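PDB 2FNA: conserved hypothetical protein from Sulfolobus solfataricus, which probably binds and hydrolyses ATP as an archaeal AAA+ ATPase, and is captured here with ADP and magnesium, its wider cellular role remaining undefined. Local coordinates for residues A[13-18]-A[43-48]; A[23-28]-A[33-38]; A[212-217]-A[244-249]. All blocks are in the same frame, centred on the assembly; numbering follows the deposited sequence.

Contact 1: residues A[13-18]-A[43-48]; sequences KDFFDR and KSSIIK. With MG (magnesium ion), chain C; ADP (adenosine-5'-diphosphate), chain D; EDO (1,2-ethanediol), chain H.
Oxygen O1A of the ADP alpha-phosphate is gripped twice by Ser45, the residue whose CB also meets the ring of Phe15. Ser45 OG donates to ADP O1A at 2.6 Å, and the backbone N of Ser45 adds a second bond. With OG beside the backbone N (chi1 -60°), both donors can reach one oxygen. Serine suits the place because its short side chain leaves room for the ring: Ser45 CB comes within 3.3 Å of Phe15 CE1, at a slant. That ring, swung anti to its own amide (chi1 -165°), passes under the adenine, whose N6 lies 3.4 Å above the plane of the Phe15 ring and over its centre. Phe15 CZ then meets Ile46 CG2 at 3.6 Å, again obliquely, so a flat apolar group fills the space between base and helix. Next door, the backbone of Phe16 reads the adenine edge: Phe16 N donates to ADP N1 at 2.9 Å, nearly straight at 160°, while ADP N6 donates to Phe16 O. If an alanine stood at Phe15, the face under the adenine would be lost, and the gap opened against Ser45 and Ile46 would probably leave the base freer to tilt about its bonds to Phe16. At the other end of the nucleotide, Lys43 N and Lys43 NZ both donate to ADP O1B. Ser44 OG binds magnesium at 2.1 Å and is also hydrogen-bonded to Asp144; ADP O3B and four waters complete six ligands round the metal. Backbone amides at the start of helix 43-54, a lysine on the beta-phosphate and a serine on magnesium are consistent with a P-loop (Walker A motif), as in other P-loop ATPases.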
loop_
_atom_site.group_PDB
_atom_site.type_symbol
_atom_site.label_atom_id
_atom_site.label_comp_id
_atom_site.label_asym_id
_atom_site.label_seq_id
_atom_site.Cartn_x
_atom_site.Cartn_y
_atom_site.Cartn_z
ATOM N N LYS A 13 -15.985 13.439 -3.812
ATOM C CA LYS A 13 -17.424 13.406 -3.541
ATOM C C LYS A 13 -17.871 12.020 -3.072
ATOM O O LYS A 13 -18.910 11.891 -2.440
ATOM C CB LYS A 13 -18.204 13.864 -4.755
ATOM C CG LYS A 13 -17.926 15.362 -5.089
ATOM C CD LYS A 13 -18.899 15.909 -6.104
ATOM C CE LYS A 13 -18.621 17.359 -6.408
ATOM N NZ LYS A 13 -18.819 18.203 -5.204
ATOM N N ASP A 14 -17.056 11.006 -3.355
ATOM C CA ASP A 14 -17.326 9.626 -2.959
ATOM C C ASP A 14 -16.513 9.183 -1.731
ATOM O O ASP A 14 -16.508 8.013 -1.394
ATOM C CB ASP A 14 -16.981 8.687 -4.114
ATOM C CG ASP A 14 -17.762 8.987 -5.402
ATOM O OD1 ASP A 14 -18.912 9.467 -5.337
ATOM O OD2 ASP A 14 -17.225 8.707 -6.498
ATOM N N PHE A 15 -15.850 10.112 -1.044
ATOM C CA PHE A 15 -14.847 9.752 -0.089
ATOM C C PHE A 15 -15.073 10.484 1.217
ATOM O O PHE A 15 -15.177 11.692 1.236
ATOM C CB PHE A 15 -13.482 10.090 -0.713
ATOM C CG PHE A 15 -12.320 9.469 -0.033
ATOM C CD1 PHE A 15 -11.994 8.130 -0.271
ATOM C CD2 PHE A 15 -11.504 10.221 0.813
ATOM C CE1 PHE A 15 -10.908 7.561 0.336
ATOM C CE2 PHE A 15 -10.427 9.650 1.424
ATOM C CZ PHE A 15 -10.114 8.295 1.175
ATOM N N PHE A 16 -15.150 9.742 2.318
ATOM C CA PHE A 16 -15.356 10.331 3.666
ATOM C C PHE A 16 -14.101 10.988 4.260
ATOM O O PHE A 16 -13.109 10.307 4.511
ATOM C CB PHE A 16 -15.803 9.239 4.619
ATOM C CG PHE A 16 -15.989 9.696 6.024
ATOM C CD1 PHE A 16 -16.950 10.647 6.333
ATOM C CD2 PHE A 16 -15.251 9.137 7.061
ATOM C CE1 PHE A 16 -17.139 11.048 7.636
ATOM C CE2 PHE A 16 -15.450 9.531 8.371
ATOM C CZ PHE A 16 -16.385 10.477 8.660
ATOM N N ASP A 17 -14.190 12.296 4.521
ATOM C CA ASP A 17 -13.137 13.118 5.130
ATOM C C ASP A 17 -11.735 12.829 4.624
ATOM O O ASP A 17 -11.511 12.908 3.415
ATOM C CB ASP A 17 -13.208 13.122 6.671
ATOM C CG ASP A 17 -12.647 14.431 7.308
ATOM O OD1 ASP A 17 -11.965 15.282 6.639
ATOM O OD2 ASP A 17 -12.916 14.613 8.523
ATOM N N ARG A 18 -10.810 12.513 5.544
ATOM C CA ARG A 18 -9.365 12.607 5.298
ATOM C C ARG A 18 -8.928 13.891 4.579
ATOM O O ARG A 18 -7.997 13.864 3.783
ATOM C CB ARG A 18 -8.840 11.398 4.507
ATOM C CG ARG A 18 -9.319 10.083 4.969
ATOM C CD ARG A 18 -8.820 9.669 6.356
ATOM N NE ARG A 18 -8.822 8.221 6.398
ATOM C CZ ARG A 18 -8.688 7.486 7.492
ATOM N NH1 ARG A 18 -8.542 8.066 8.678
ATOM N NH2 ARG A 18 -8.674 6.157 7.369
ATOM N N LYS A 43 -5.201 4.431 0.964
ATOM C CA LYS A 43 -3.985 5.036 0.402
ATOM C C LYS A 43 -4.151 5.222 -1.105
ATOM O O LYS A 43 -3.980 6.319 -1.604
ATOM C CB LYS A 43 -2.723 4.224 0.714
ATOM C CG LYS A 43 -2.379 4.064 2.192
ATOM C CD LYS A 43 -1.104 3.261 2.384
ATOM C CE LYS A 43 -1.207 1.805 1.881
ATOM N NZ LYS A 43 -2.235 1.031 2.604
ATOM N N SER A 44 -4.504 4.162 -1.832
ATOM C CA SER A 44 -4.644 4.288 -3.289
ATOM C C SER A 44 -5.740 5.309 -3.635
ATOM O O SER A 44 -5.594 6.085 -4.586
ATOM C CB SER A 44 -4.895 2.930 -3.975
ATOM O OG SER A 44 -3.824 2.010 -3.776
ATOM N N SER A 45 -6.816 5.333 -2.846
ATOM C CA SER A 45 -7.895 6.325 -3.001
ATOM C C SER A 45 -7.435 7.794 -2.917
ATOM O O SER A 45 -7.768 8.630 -3.807
ATOM C CB SER A 45 -9.035 6.058 -1.987
ATOM O OG SER A 45 -9.632 4.757 -2.128
ATOM N N ILE A 46 -6.709 8.158 -1.865
ATOM C CA ILE A 46 -6.320 9.570 -1.747
ATOM C C ILE A 46 -5.311 9.971 -2.803
ATOM O O ILE A 46 -5.274 11.122 -3.198
ATOM C CB ILE A 46 -5.793 9.981 -0.357
ATOM C CG1 ILE A 46 -4.496 9.258 0.033
ATOM C CG2 ILE A 46 -6.866 9.843 0.691
ATOM C CD1 ILE A 46 -3.729 10.024 1.116
ATOM N N ILE A 47 -4.508 9.007 -3.256
ATOM C CA ILE A 47 -3.546 9.213 -4.333
ATOM C C ILE A 47 -4.288 9.499 -5.631
ATOM O O ILE A 47 -3.968 10.469 -6.335
ATOM C CB ILE A 47 -2.596 7.999 -4.494
ATOM C CG1 ILE A 47 -1.649 7.917 -3.293
ATOM C CG2 ILE A 47 -1.719 8.110 -5.754
ATOM C CD1 ILE A 47 -0.758 6.706 -3.282
ATOM N N LYS A 48 -5.275 8.658 -5.943
ATOM C CA LYS A 48 -6.138 8.884 -7.115
ATOM C C LYS A 48 -6.925 10.200 -7.033
ATOM O O LYS A 48 -6.957 10.965 -7.982
ATOM C CB LYS A 48 -7.084 7.729 -7.258
ATOM C CG LYS A 48 -6.353 6.454 -7.676
ATOM C CD LYS A 48 -7.186 5.208 -7.408
ATOM C CE LYS A 48 -7.313 4.392 -8.630
ATOM N NZ LYS A 48 -8.148 5.116 -9.643
HETATM MG MG MG C . -3.776 0.397 -2.350
HETATM P PB ADP D . -5.345 0.968 0.403
HETATM O O1B ADP D . -4.877 1.730 1.601
HETATM O O2B ADP D . -5.327 -0.538 0.647
HETATM O O3B ADP D . -4.790 1.383 -0.919
HETATM P PA ADP D . -7.922 1.644 -0.872
HETATM O O1A ADP D . -7.801 3.030 -1.417
HETATM O O2A ADP D . -7.725 0.620 -1.911
HETATM O O3A ADP D . -6.974 1.303 0.405
HETATM O "O5'" ADP D . -9.313 1.585 -0.108
HETATM C "C5'" ADP D . -9.872 0.356 0.387
HETATM C "C4'" ADP D . -11.390 0.374 0.220
HETATM O "O4'" ADP D . -12.010 1.227 1.163
HETATM C "C3'" ADP D . -11.866 0.864 -1.112
HETATM O "O3'" ADP D . -13.140 0.233 -1.366
HETATM C "C2'" ADP D . -12.114 2.341 -0.899
HETATM O "O2'" ADP D . -13.093 2.868 -1.781
HETATM C "C1'" ADP D . -12.627 2.325 0.514
HETATM N N9 ADP D . -12.300 3.496 1.320
HETATM C C8 ADP D . -11.214 3.631 2.111
HETATM N N7 ADP D . -11.258 4.793 2.762
HETATM C C5 ADP D . -12.384 5.434 2.368
HETATM C C6 ADP D . -13.061 6.715 2.667
HETATM N N6 ADP D . -12.506 7.595 3.527
HETATM N N1 ADP D . -14.252 6.983 2.061
HETATM C C2 ADP D . -14.832 6.117 1.210
HETATM N N3 ADP D . -14.280 4.932 0.897
HETATM C C4 ADP D . -13.090 4.556 1.443
HETATM C C1 EDO H . -6.157 8.047 -11.322
HETATM O O1 EDO H . -7.465 7.491 -11.154
HETATM C C2 EDO H . -5.314 7.114 -12.188
HETATM O O2 EDO H . -5.262 5.786 -11.641
HETATM O O HOH W 1 -3.590 -1.308 -1.104
HETATM O O HOH W 2 -1.961 1.099 -1.920
HETATM O O HOH W 3 -5.630 -0.190 -3.157
HETATM O O HOH W 4 -2.831 -0.629 -3.959
#

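Contact 2: residues A[23-28]-A[33-38]; sequences EKLKGL and TLVLGL
Leu25 holds its CG anti to the backbone N (chi1 179°), which carries CD1 over to Val35, and Val35 answers with CG2, the methyl lying anti to its carbonyl carbon. The two methyls, Leu25 CD1 and Val35 CG2, meet at 3.9 Å, and the side chains run at an angle to each other. Leucine is long enough to span from helix to strand, whereas the beta-branched valine is compact and at home in an extended backbone. Thr33, two residues earlier on the same face of the strand, is the other point of contact. Its OG1 lies 4.0 Å from Leu28 CA, and its CG2 faces Leu25 CA, so the residue offers a methyl to the helix flank and a hydroxyl to the helix end. A water links the two elements, donating to Thr33 OG1 at 2.9 Å and to Lys24 O at 2.7 Å. The threonine hydroxyl gives this water an acceptor, so the water joins it to Lys24 O near the end of the helix. There Gly27 N makes weak bonds to both Glu23 O and Lys24 O, Leu28 N bonds to Leu25 O, and Leu28 turns out of the helix with a positive phi of 45°. Strand 32-37 runs between the parallel strands 171-177 and 202-206, its backbone pairing Thr33 with Phe173 and Met175 and Leu34 with Ser202 and Val204. Helix 19-27 lies over it, with Leu25 also touching Ile46 and Ile47 of helix 43-54, Leu28 resting on Leu54 of that helix and on Ile174 of strand 171-177, and Lys26 salt-bridged to Glu53.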
loop_
_atom_site.group_PDB
_atom_site.type_symbol
_atom_site.label_atom_id
_atom_site.label_comp_id
_atom_site.label_asym_id
_atom_site.label_seq_id
_atom_site.Cartn_x
_atom_site.Cartn_y
_atom_site.Cartn_z
ATOM N N GLU A 23 -4.948 17.087 1.448
ATOM C CA GLU A 23 -4.385 18.395 1.179
ATOM C C GLU A 23 -2.862 18.349 1.315
ATOM O O GLU A 23 -2.149 18.950 0.534
ATOM C CB GLU A 23 -4.987 19.432 2.129
ATOM C CG GLU A 23 -4.587 20.913 1.823
ATOM N N LYS A 24 -2.372 17.642 2.326
ATOM C CA LYS A 24 -0.930 17.442 2.501
ATOM C C LYS A 24 -0.281 16.683 1.333
ATOM O O LYS A 24 0.776 17.074 0.829
ATOM C CB LYS A 24 -0.649 16.694 3.811
ATOM C CG LYS A 24 0.859 16.450 4.068
ATOM C CD LYS A 24 1.163 16.138 5.521
ATOM C CE LYS A 24 2.671 16.071 5.749
ATOM N NZ LYS A 24 2.993 15.554 7.108
ATOM N N LEU A 25 -0.896 15.572 0.943
ATOM C CA LEU A 25 -0.486 14.829 -0.253
ATOM C C LEU A 25 -0.387 15.703 -1.495
ATOM O O LEU A 25 0.627 15.721 -2.183
ATOM C CB LEU A 25 -1.459 13.697 -0.519
ATOM C CG LEU A 25 -1.208 12.803 -1.746
ATOM C CD1 LEU A 25 -1.909 11.475 -1.571
ATOM C CD2 LEU A 25 -1.630 13.447 -3.052
ATOM N N LYS A 26 -1.458 16.430 -1.783
ATOM C CA LYS A 26 -1.514 17.359 -2.900
ATOM C C LYS A 26 -0.472 18.477 -2.862
ATOM O O LYS A 26 -0.146 19.035 -3.908
ATOM C CB LYS A 26 -2.931 17.978 -2.979
ATOM C CG LYS A 26 -3.979 16.999 -3.490
ATOM C CD LYS A 26 -5.387 17.623 -3.490
ATOM C CE LYS A 26 -5.541 18.697 -4.529
ATOM N NZ LYS A 26 -6.698 19.606 -4.218
ATOM N N GLY A 27 0.024 18.818 -1.665
ATOM C CA GLY A 27 1.049 19.841 -1.499
ATOM C C GLY A 27 2.387 19.460 -2.108
ATOM O O GLY A 27 3.189 20.337 -2.425
ATOM N N LEU A 28 2.625 18.158 -2.278
ATOM C CA LEU A 28 3.866 17.666 -2.897
ATOM C C LEU A 28 5.048 18.438 -2.279
ATOM O O LEU A 28 5.858 19.029 -2.971
ATOM C CB LEU A 28 3.803 17.847 -4.421
ATOM C CG LEU A 28 2.692 17.082 -5.180
ATOM C CD1 LEU A 28 2.648 17.491 -6.651
ATOM C CD2 LEU A 28 2.841 15.582 -5.097
ATOM N N THR A 33 6.937 12.153 -1.467
ATOM C CA THR A 33 5.813 12.076 -0.553
ATOM C C THR A 33 5.560 10.580 -0.277
ATOM O O THR A 33 5.453 9.767 -1.227
ATOM C CB THR A 33 4.580 12.799 -1.127
ATOM O OG1 THR A 33 4.836 14.211 -1.199
ATOM C CG2 THR A 33 3.316 12.524 -0.308
ATOM N N LEU A 34 5.555 10.224 1.016
ATOM C CA LEU A 34 5.203 8.880 1.467
ATOM C C LEU A 34 3.743 8.859 1.912
ATOM O O LEU A 34 3.271 9.736 2.638
ATOM C CB LEU A 34 6.091 8.387 2.612
ATOM C CG LEU A 34 7.577 8.206 2.334
ATOM C CD1 LEU A 34 8.157 7.469 3.513
ATOM C CD2 LEU A 34 7.878 7.448 1.018
ATOM N N VAL A 35 3.023 7.857 1.430
ATOM C CA VAL A 35 1.657 7.615 1.874
ATOM C C VAL A 35 1.683 6.298 2.629
ATOM O O VAL A 35 1.939 5.238 2.053
ATOM C CB VAL A 35 0.637 7.601 0.696
ATOM C CG1 VAL A 35 -0.784 7.365 1.229
ATOM C CG2 VAL A 35 0.667 8.978 -0.072
ATOM N N LEU A 36 1.408 6.380 3.921
ATOM C CA LEU A 36 1.431 5.223 4.799
ATOM C C LEU A 36 0.039 4.834 5.309
ATOM O O LEU A 36 -0.918 5.600 5.232
ATOM C CB LEU A 36 2.365 5.500 5.999
ATOM C CG LEU A 36 3.757 6.056 5.662
ATOM C CD1 LEU A 36 4.520 6.442 6.913
ATOM C CD2 LEU A 36 4.561 5.053 4.871
ATOM N N GLY A 37 -0.046 3.621 5.853
ATOM C CA GLY A 37 -1.299 3.090 6.356
ATOM C C GLY A 37 -1.397 1.608 6.078
ATOM O O GLY A 37 -0.849 1.128 5.100
ATOM N N LEU A 38 -2.071 0.876 6.965
ATOM C CA LEU A 38 -2.329 -0.539 6.733
ATOM C C LEU A 38 -3.120 -0.719 5.467
ATOM O O LEU A 38 -3.785 0.216 4.972
ATOM C CB LEU A 38 -3.126 -1.132 7.894
ATOM C CG LEU A 38 -2.416 -1.133 9.249
ATOM C CD1 LEU A 38 -3.443 -1.331 10.435
ATOM C CD2 LEU A 38 -1.346 -2.169 9.322
HETATM O O HOH W 5 3.318 16.264 0.270
#

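Contact 3: residues A[212-217]-A[244-249]; sequences EEAIEF and GWLTYF. With ADP (adenosine-5'-diphosphate), chain D.
Ala214 CB lies 3.6 Å from Leu246 CD1, and Phe217 CE2 lies 3.8 Å from Leu246 CB, so one leucine fills the space between a methyl and a ring one turn further on. Alanine keeps the helix flank low enough for the leucine branch to settle there. Phe217, thrown out anti to its backbone N (chi1 170°), reaches past Leu246 until its CZ is 3.4 Å from Thr247 OG1. The same ring turns its edge to the adenine, with Phe217 CE1 3.6 Å from ADP C2. Thr247 OG1 is also 3.4 Å from ADP C1', and its polar need is met by Pro243 O within its own helix. Gly244 brings its CA close to the ribose, where any side chain would run into ADP C5'. The two segments run roughly parallel, their axes 10.9 Å apart and crossing at -29°, in the helical region that follows strand 202-206; this is consistent with the small helical domain of AAA+ proteins, which packs against the nucleotide from beyond the P-loop core. Further out, Phe209 meets the Phe217 ring with planes at about 40° and touches Leu246 as well. Tyr236 of helix 232-239 packs on Ala214, and the backbone of Gly244 is hydrogen-bonded to Arg40, tying helix 243-256 to the phosphate-binding loop.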
loop_
_atom_site.group_PDB
_atom_site.type_symbol
_atom_site.label_atom_id
_atom_site.label_comp_id
_atom_site.label_asym_id
_atom_site.label_seq_id
_atom_site.Cartn_x
_atom_site.Cartn_y
_atom_site.Cartn_z
ATOM N N GLU A 212 -15.898 6.680 16.491
ATOM C CA GLU A 212 -16.707 7.829 16.134
ATOM C C GLU A 212 -16.615 8.135 14.646
ATOM O O GLU A 212 -17.610 8.490 14.039
ATOM C CB GLU A 212 -16.320 9.051 17.014
ATOM C CG GLU A 212 -16.574 8.856 18.553
ATOM C CD GLU A 212 -15.520 7.971 19.312
ATOM O OE1 GLU A 212 -14.390 7.728 18.807
ATOM O OE2 GLU A 212 -15.836 7.512 20.438
ATOM N N GLU A 213 -15.443 7.956 14.051
ATOM C CA GLU A 213 -15.276 8.098 12.591
ATOM C C GLU A 213 -15.971 6.996 11.802
ATOM O O GLU A 213 -16.600 7.249 10.782
ATOM C CB GLU A 213 -13.791 8.072 12.212
ATOM C CG GLU A 213 -13.093 9.397 12.473
ATOM C CD GLU A 213 -11.588 9.316 12.314
ATOM O OE1 GLU A 213 -11.016 8.225 12.485
ATOM O OE2 GLU A 213 -10.981 10.372 12.048
ATOM N N ALA A 214 -15.849 5.770 12.289
ATOM C CA ALA A 214 -16.443 4.631 11.643
ATOM C C ALA A 214 -17.951 4.795 11.576
ATOM O O ALA A 214 -18.570 4.594 10.524
ATOM C CB ALA A 214 -16.063 3.360 12.387
ATOM N N ILE A 215 -18.529 5.182 12.703
ATOM C CA ILE A 215 -19.962 5.430 12.838
ATOM C C ILE A 215 -20.388 6.566 11.908
ATOM O O ILE A 215 -21.389 6.457 11.211
ATOM C CB ILE A 215 -20.323 5.732 14.336
ATOM C CG1 ILE A 215 -20.225 4.422 15.130
ATOM C CG2 ILE A 215 -21.716 6.367 14.469
ATOM C CD1 ILE A 215 -20.277 4.590 16.591
ATOM N N GLU A 216 -19.634 7.663 11.907
ATOM C CA GLU A 216 -19.941 8.775 11.025
ATOM C C GLU A 216 -19.820 8.400 9.539
ATOM O O GLU A 216 -20.562 8.915 8.725
ATOM C CB GLU A 216 -19.070 9.982 11.375
ATOM C CG GLU A 216 -19.416 11.262 10.611
ATOM C CD GLU A 216 -20.915 11.634 10.654
ATOM O OE1 GLU A 216 -21.587 11.446 11.705
ATOM O OE2 GLU A 216 -21.410 12.124 9.614
ATOM N N PHE A 217 -18.896 7.504 9.194
ATOM C CA PHE A 217 -18.711 7.030 7.806
ATOM C C PHE A 217 -19.948 6.278 7.317
ATOM O O PHE A 217 -20.474 6.517 6.223
ATOM C CB PHE A 217 -17.467 6.116 7.754
ATOM C CG PHE A 217 -17.284 5.382 6.461
ATOM C CD1 PHE A 217 -16.947 6.074 5.313
ATOM C CD2 PHE A 217 -17.433 4.000 6.390
ATOM C CE1 PHE A 217 -16.769 5.434 4.117
ATOM C CE2 PHE A 217 -17.250 3.344 5.200
ATOM C CZ PHE A 217 -16.921 4.060 4.034
ATOM N N GLY A 244 -11.821 -0.142 4.420
ATOM C CA GLY A 244 -12.153 -1.099 3.375
ATOM C C GLY A 244 -13.190 -2.112 3.804
ATOM O O GLY A 244 -14.065 -2.487 3.008
ATOM N N TRP A 245 -13.124 -2.575 5.058
ATOM C CA TRP A 245 -14.096 -3.569 5.508
ATOM C C TRP A 245 -15.465 -2.908 5.779
ATOM O O TRP A 245 -16.527 -3.496 5.514
ATOM C CB TRP A 245 -13.651 -4.264 6.778
ATOM C CG TRP A 245 -12.356 -5.003 6.751
ATOM C CD1 TRP A 245 -11.470 -5.020 7.745
ATOM C CD2 TRP A 245 -11.832 -5.874 5.724
ATOM N NE1 TRP A 245 -10.420 -5.821 7.433
ATOM C CE2 TRP A 245 -10.611 -6.362 6.196
ATOM C CE3 TRP A 245 -12.278 -6.291 4.466
ATOM C CZ2 TRP A 245 -9.814 -7.237 5.466
ATOM C CZ3 TRP A 245 -11.478 -7.164 3.731
ATOM C CH2 TRP A 245 -10.270 -7.628 4.232
ATOM N N LEU A 246 -15.438 -1.696 6.316
ATOM C CA LEU A 246 -16.668 -0.946 6.584
ATOM C C LEU A 246 -17.392 -0.594 5.284
ATOM O O LEU A 246 -18.630 -0.597 5.220
ATOM C CB LEU A 246 -16.327 0.339 7.354
ATOM C CG LEU A 246 -15.948 0.071 8.824
ATOM C CD1 LEU A 246 -15.467 1.310 9.455
ATOM C CD2 LEU A 246 -17.124 -0.479 9.615
ATOM N N THR A 247 -16.602 -0.270 4.260
ATOM C CA THR A 247 -17.103 -0.005 2.909
ATOM C C THR A 247 -17.832 -1.208 2.302
ATOM O O THR A 247 -18.906 -1.047 1.752
ATOM C CB THR A 247 -15.934 0.391 1.972
ATOM O OG1 THR A 247 -15.263 1.534 2.491
ATOM C CG2 THR A 247 -16.393 0.732 0.524
ATOM N N TYR A 248 -17.199 -2.382 2.345
ATOM C CA TYR A 248 -17.793 -3.617 1.866
ATOM C C TYR A 248 -19.102 -3.910 2.616
ATOM O O TYR A 248 -20.093 -4.124 1.998
ATOM C CB TYR A 248 -16.818 -4.775 2.079
ATOM C CG TYR A 248 -17.207 -6.056 1.376
ATOM C CD1 TYR A 248 -16.847 -6.266 0.050
ATOM C CD2 TYR A 248 -17.909 -7.063 2.035
ATOM C CE1 TYR A 248 -17.195 -7.453 -0.615
ATOM C CE2 TYR A 248 -18.257 -8.239 1.372
ATOM C CZ TYR A 248 -17.897 -8.430 0.051
ATOM O OH TYR A 248 -18.251 -9.616 -0.653
ATOM N N PHE A 249 -19.082 -3.858 3.953
ATOM C CA PHE A 249 -20.289 -3.993 4.760
ATOM C C PHE A 249 -21.384 -3.062 4.289
ATOM O O PHE A 249 -22.513 -3.460 4.137
ATOM C CB PHE A 249 -20.041 -3.688 6.246
ATOM C CG PHE A 249 -21.324 -3.532 7.020
ATOM C CD1 PHE A 249 -22.028 -4.658 7.450
ATOM C CD2 PHE A 249 -21.862 -2.282 7.265
ATOM C CE1 PHE A 249 -23.218 -4.537 8.101
ATOM C CE2 PHE A 249 -23.063 -2.165 7.932
ATOM C CZ PHE A 249 -23.747 -3.304 8.340
HETATM P PB ADP D . -5.345 0.968 0.403
HETATM O O1B ADP D . -4.877 1.730 1.601
HETATM O O2B ADP D . -5.327 -0.538 0.647
HETATM O O3B ADP D . -4.790 1.383 -0.919
HETATM P PA ADP D . -7.922 1.644 -0.872
HETATM O O1A ADP D . -7.801 3.030 -1.417
HETATM O O2A ADP D . -7.725 0.620 -1.911
HETATM O O3A ADP D . -6.974 1.303 0.405
HETATM O "O5'" ADP D . -9.313 1.585 -0.108
HETATM C "C5'" ADP D . -9.872 0.356 0.387
HETATM C "C4'" ADP D . -11.390 0.374 0.220
HETATM O "O4'" ADP D . -12.010 1.227 1.163
HETATM C "C3'" ADP D . -11.866 0.864 -1.112
HETATM O "O3'" ADP D . -13.140 0.233 -1.366
HETATM C "C2'" ADP D . -12.114 2.341 -0.899
HETATM O "O2'" ADP D . -13.093 2.868 -1.781
HETATM C "C1'" ADP D . -12.627 2.325 0.514
HETATM N N9 ADP D . -12.300 3.496 1.320
HETATM C C8 ADP D . -11.214 3.631 2.111
HETATM N N7 ADP D . -11.258 4.793 2.762
HETATM C C5 ADP D . -12.384 5.434 2.368
HETATM C C6 ADP D . -13.061 6.715 2.667
HETATM N N6 ADP D . -12.506 7.595 3.527
HETATM N N1 ADP D . -14.252 6.983 2.061
HETATM C C2 ADP D . -14.832 6.117 1.210
HETATM N N3 ADP D . -14.280 4.932 0.897
HETATM C C4 ADP D . -13.090 4.556 1.443
#

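How the contacts relate
The touching residues of all three contacts are buried, but the chemistry changes with position. Contact 2 packs helix 19-27 on a central strand of the parallel sheet and is apolar apart from one bridging water; its strand 32-37 leads into helix 43-54 of contact 1, where Lys43 NZ probably bonds back to Gly37 O and Ile46 CD1 packs on Leu25 CD1. Contact 1 joins its segments by apolar touches of Phe15, while its polar bonds run to ADP and magnesium. Contact 3, helix on helix, meets the same ADP at base and ribose through packing, and joins contact 1 where Phe16 CB touches Phe217 CD1. Contacts 2 and 3 do not touch, their nearest atoms being about 8 Å apart.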